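Local coordinates for protein rifin (Plasmodium falciparum, PDB 7JZI) that belongs to the variant surface antigens of the malaria parasite and is probably displayed on infected red cells, where some members of its family bind immune receptors of the host, at residues 20-25 and 117-122; 29-34 and 107-112. All coordinates share one frame; numbering follows the deposited sequence.

Interaction 1 of 2, residues 20-25 and 117-122; sequences DIHGMK and TQSAEA
The imidazole of His22 carries the hydroxyl of Ser119 over one of its faces. The nearest ring atom is NE2, 4.1 Å from Ser119 OG, with CE1 almost level at 4.2 Å from the same oxygen. These are packing distances; no hydrogen bond joins the pair. Both side chains leave their helices with the first torsion extended, CG of His22 lying anti to the backbone N (chi1 -178°) and OG of Ser119 doing the same (-175°). The second torsion of His22, 9°, keeps the ring nearly in one plane with its CA-CB bond. A small serine suits this position, because a polar tip can rest over an aromatic face at the partly exposed margin while adding little bulk. Beside it the two backbones come close: Gly23 CA and Ala120 CA are 5.2 Å apart, and Gly23 CA lies 4.5 Å from the CB of Ala120. Helices 8-33 and 101-127 run in opposite senses, clearly inclined to one another, within this all-helical rifin piece, and the glycine-alanine pair is a small-residue helix-helix contact, where the absence of a side chain on one side and a single methyl on the other permit the close approach. The buried surface is modest, 130 Å² in all. Ordinary helical hydrogen bonds support each wall, and none crosses between them. Tyr53, from a loop, packs on Asp20, Met24 and Ala120, so one residue touches both helices. Met24 also reaches Phe47 and Val48 of helix 43-50, and the Ala120 carbonyl oxygen is hydrogen-bonded to the hydroxyl of Ser124.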
# COMPACT_ATOMS: atom_id res chain seq x y z
N ASP B 20 20.14 18.12 14.36
CA ASP B 20 19.05 18.13 13.37
C ASP B 20 19.55 17.67 12.01
O ASP B 20 18.98 16.75 11.40
CB ASP B 20 18.47 19.54 13.27
CG ASP B 20 17.49 19.85 14.38
OD1 ASP B 20 17.20 18.96 15.19
OD2 ASP B 20 17.02 21.01 14.43
N ILE B 21 20.63 18.30 11.52
CA ILE B 21 21.11 17.96 10.19
C ILE B 21 21.54 16.50 10.12
O ILE B 21 21.31 15.84 9.11
CB ILE B 21 22.25 18.90 9.74
CG1 ILE B 21 23.46 18.86 10.69
CG2 ILE B 21 21.73 20.30 9.57
CD1 ILE B 21 24.56 17.87 10.31
N HIS B 22 22.15 15.97 11.16
CA HIS B 22 22.53 14.58 11.07
C HIS B 22 21.36 13.64 11.30
O HIS B 22 21.35 12.54 10.73
CB HIS B 22 23.77 14.32 11.94
CG HIS B 22 24.28 12.91 11.90
ND1 HIS B 22 23.83 11.96 11.01
CD2 HIS B 22 25.35 12.35 12.49
CE1 HIS B 22 24.49 10.84 11.18
NE2 HIS B 22 25.43 11.05 12.07
N GLY B 23 20.42 13.96 12.20
CA GLY B 23 19.28 13.08 12.39
C GLY B 23 18.44 12.90 11.14
O GLY B 23 17.78 11.87 10.98
N MET B 24 18.42 13.90 10.25
CA MET B 24 17.63 13.73 9.02
C MET B 24 18.24 12.77 7.99
O MET B 24 17.49 12.18 7.21
CB MET B 24 17.33 15.07 8.37
CG MET B 24 16.09 14.97 7.47
SD MET B 24 15.40 16.52 6.91
CE MET B 24 15.82 16.40 5.18
N LYS B 25 19.58 12.68 7.88
CA LYS B 25 20.17 11.89 6.79
C LYS B 25 19.81 10.39 6.87
O LYS B 25 19.42 9.78 5.86
CB LYS B 25 21.69 12.08 6.76
CG LYS B 25 22.12 13.49 7.10
CD LYS B 25 23.46 13.79 6.47
CE LYS B 25 23.98 15.13 6.92
NZ LYS B 25 24.73 15.04 8.16
N THR B 117 16.59 9.74 16.42
CA THR B 117 16.70 10.39 17.73
C THR B 117 17.90 9.89 18.51
O THR B 117 18.66 10.69 19.06
CB THR B 117 15.41 10.21 18.55
OG1 THR B 117 15.28 8.83 18.91
CG2 THR B 117 14.20 10.71 17.77
N GLN B 118 18.14 8.57 18.54
CA GLN B 118 19.26 8.21 19.38
C GLN B 118 20.57 8.46 18.63
O GLN B 118 21.61 8.66 19.27
CB GLN B 118 19.24 6.73 19.79
CG GLN B 118 20.57 6.41 20.49
CD GLN B 118 21.17 5.06 20.20
OE1 GLN B 118 20.95 4.48 19.13
NE2 GLN B 118 22.03 4.60 21.10
N SER B 119 20.53 8.61 17.30
CA SER B 119 21.77 9.01 16.66
C SER B 119 22.03 10.49 16.90
O SER B 119 23.18 10.90 17.09
CB SER B 119 21.73 8.67 15.18
OG SER B 119 22.97 8.95 14.56
N ALA B 120 20.98 11.32 16.94
CA ALA B 120 21.14 12.74 17.19
C ALA B 120 21.49 13.03 18.64
O ALA B 120 22.12 14.06 18.91
CB ALA B 120 19.86 13.49 16.83
N GLU B 121 21.14 12.13 19.56
CA GLU B 121 21.45 12.39 20.96
C GLU B 121 22.96 12.37 21.19
O GLU B 121 23.47 13.16 21.99
CB GLU B 121 20.78 11.36 21.87
CG GLU B 121 19.29 11.49 22.01
CD GLU B 121 18.72 10.47 22.99
OE1 GLU B 121 19.51 9.66 23.53
OE2 GLU B 121 17.49 10.48 23.22
N ALA B 122 23.68 11.49 20.48
CA ALA B 122 25.13 11.40 20.60
C ALA B 122 25.82 12.64 20.05
O ALA B 122 26.76 13.15 20.68
CB ALA B 122 25.64 10.14 19.91

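Interaction 2 of 2, residues 29-34 and 107-112; sequences EGLKAL and NVLKQA
Leu31, in the last turn of helix 8-33, and Leu34, just past its end, face Val108 and Leu109 on helix 101-127, which runs in the opposite sense; the CA atoms of Leu34 and Val108 are 8.8 Å apart, whereas those of Gly30 and Ala112 approach to 6.1 Å. That difference matches the residue sizes: branched side chains bridge the wider interval, while at Gly30 and Ala112 the small residues allow the backbones to come nearer. Leu34 and Val108 reach toward each other tip to tip. CD1 of Leu34 comes 3.6 Å from CG1 of Val108, and CD2 of Leu34 stands 3.9 Å from that same methyl, so the leucine fork straddles one valine branch. Val108 presents CG1 because this methyl is anti to its backbone N (chi1 156°). This is hydrophobic packing between the first and last long helices of the rifin piece, near the centre of the chain, and it buries 203 Å² without a hydrogen bond across it. The CD1 atoms of Leu34 and Leu109 are 4.1 Å apart, which places the Leu34 tip against both residues of the other helix. Leu31 meets the second branch of Leu109, the two side chains crossing at about a right angle with CD1 of Leu31 on CD2 of Leu109. Helix 84-88 covers the cluster further, Val84 touching Leu34 and Leu88 touching Val108. Within 29-34, and not across the contact, the exposed Lys32 and Glu29 form a salt bridge.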
# COMPACT_ATOMS: atom_id res chain seq x y z
N GLU B 29 17.68 8.06 4.10
CA GLU B 29 17.97 6.69 3.70
C GLU B 29 16.72 5.83 3.87
O GLU B 29 16.38 5.02 2.99
CB GLU B 29 19.13 6.11 4.52
CG GLU B 29 20.33 7.03 4.73
CD GLU B 29 21.35 6.93 3.61
OE1 GLU B 29 21.40 7.86 2.77
OE2 GLU B 29 22.09 5.93 3.57
N GLY B 30 16.02 6.03 4.98
CA GLY B 30 14.79 5.27 5.22
C GLY B 30 13.72 5.52 4.18
O GLY B 30 13.04 4.58 3.73
N LEU B 31 13.55 6.78 3.75
CA LEU B 31 12.48 7.10 2.81
C LEU B 31 12.81 6.65 1.40
O LEU B 31 11.92 6.23 0.66
CB LEU B 31 12.20 8.61 2.75
CG LEU B 31 11.60 9.54 3.81
CD1 LEU B 31 10.54 8.75 4.55
CD2 LEU B 31 12.56 10.24 4.74
N LYS B 32 14.08 6.73 1.00
CA LYS B 32 14.43 6.22 -0.31
C LYS B 32 14.58 4.70 -0.34
O LYS B 32 14.63 4.12 -1.44
CB LYS B 32 15.68 6.93 -0.82
CG LYS B 32 16.95 6.71 -0.04
CD LYS B 32 17.90 7.87 -0.30
CE LYS B 32 19.21 7.74 0.47
NZ LYS B 32 20.21 8.76 0.03
N ALA B 33 14.63 4.04 0.82
CA ALA B 33 14.44 2.60 0.86
C ALA B 33 13.01 2.17 0.54
O ALA B 33 12.81 1.12 -0.07
CB ALA B 33 14.85 2.06 2.23
N LEU B 34 12.01 2.96 0.95
CA LEU B 34 10.60 2.77 0.61
C LEU B 34 10.24 3.28 -0.77
O LEU B 34 9.08 3.16 -1.18
CB LEU B 34 9.74 3.50 1.65
CG LEU B 34 9.77 2.98 3.09
CD1 LEU B 34 8.48 3.33 3.80
CD2 LEU B 34 10.00 1.48 3.13
N ASN B 107 5.43 1.62 11.21
CA ASN B 107 6.48 0.88 11.92
C ASN B 107 7.84 1.04 11.24
O ASN B 107 8.87 1.19 11.92
CB ASN B 107 6.13 -0.61 12.02
CG ASN B 107 4.87 -0.88 12.82
OD1 ASN B 107 3.90 -1.43 12.31
ND2 ASN B 107 4.89 -0.52 14.10
N VAL B 108 7.85 1.08 9.90
CA VAL B 108 9.09 1.39 9.18
C VAL B 108 9.63 2.74 9.63
O VAL B 108 10.80 2.87 10.04
CB VAL B 108 8.86 1.35 7.66
CG1 VAL B 108 9.88 2.22 6.94
CG2 VAL B 108 8.93 -0.07 7.15
N LEU B 109 8.80 3.78 9.58
CA LEU B 109 9.34 5.10 9.89
C LEU B 109 9.43 5.40 11.38
O LEU B 109 10.13 6.33 11.76
CB LEU B 109 8.56 6.20 9.18
CG LEU B 109 8.66 5.98 7.68
CD1 LEU B 109 7.39 5.65 6.98
CD2 LEU B 109 9.27 7.25 7.14
N LYS B 110 8.84 4.58 12.24
CA LYS B 110 9.13 4.68 13.66
C LYS B 110 10.50 4.09 13.95
O LYS B 110 11.26 4.64 14.76
CB LYS B 110 8.03 3.99 14.47
CG LYS B 110 8.13 4.19 15.97
CD LYS B 110 6.93 3.57 16.68
CE LYS B 110 5.65 4.32 16.36
NZ LYS B 110 4.43 3.65 16.91
N GLN B 111 10.83 2.98 13.29
CA GLN B 111 12.20 2.48 13.32
C GLN B 111 13.17 3.55 12.83
O GLN B 111 14.19 3.83 13.48
CB GLN B 111 12.29 1.21 12.47
CG GLN B 111 13.67 0.69 12.11
CD GLN B 111 14.17 1.29 10.79
OE1 GLN B 111 13.38 1.79 9.99
NE2 GLN B 111 15.47 1.20 10.55
N ALA B 112 12.81 4.22 11.73
CA ALA B 112 13.64 5.31 11.22
C ALA B 112 13.75 6.47 12.21
O ALA B 112 14.83 7.05 12.39
CB ALA B 112 13.08 5.81 9.88

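From the N terminus, helix 8-33 carries segment 20-25 first and segment 29-34 later; the chain then passes through helices 43-50, 56-70 and 84-88 before returning along helix 101-127. There segment 107-112 comes first and closes the loop of interaction 2, spanning 72 intervening residues. Segment 117-122 follows and closes the longer loop of interaction 1, with 91 residues between its segments, so interaction 2 is nested inside interaction 1. This order suits a pair of helices running in opposite senses. The two contacts, with centres about 14 Å apart, join the same helices at successive levels, interaction 2 deep in the chain and interaction 1 nearer the termini.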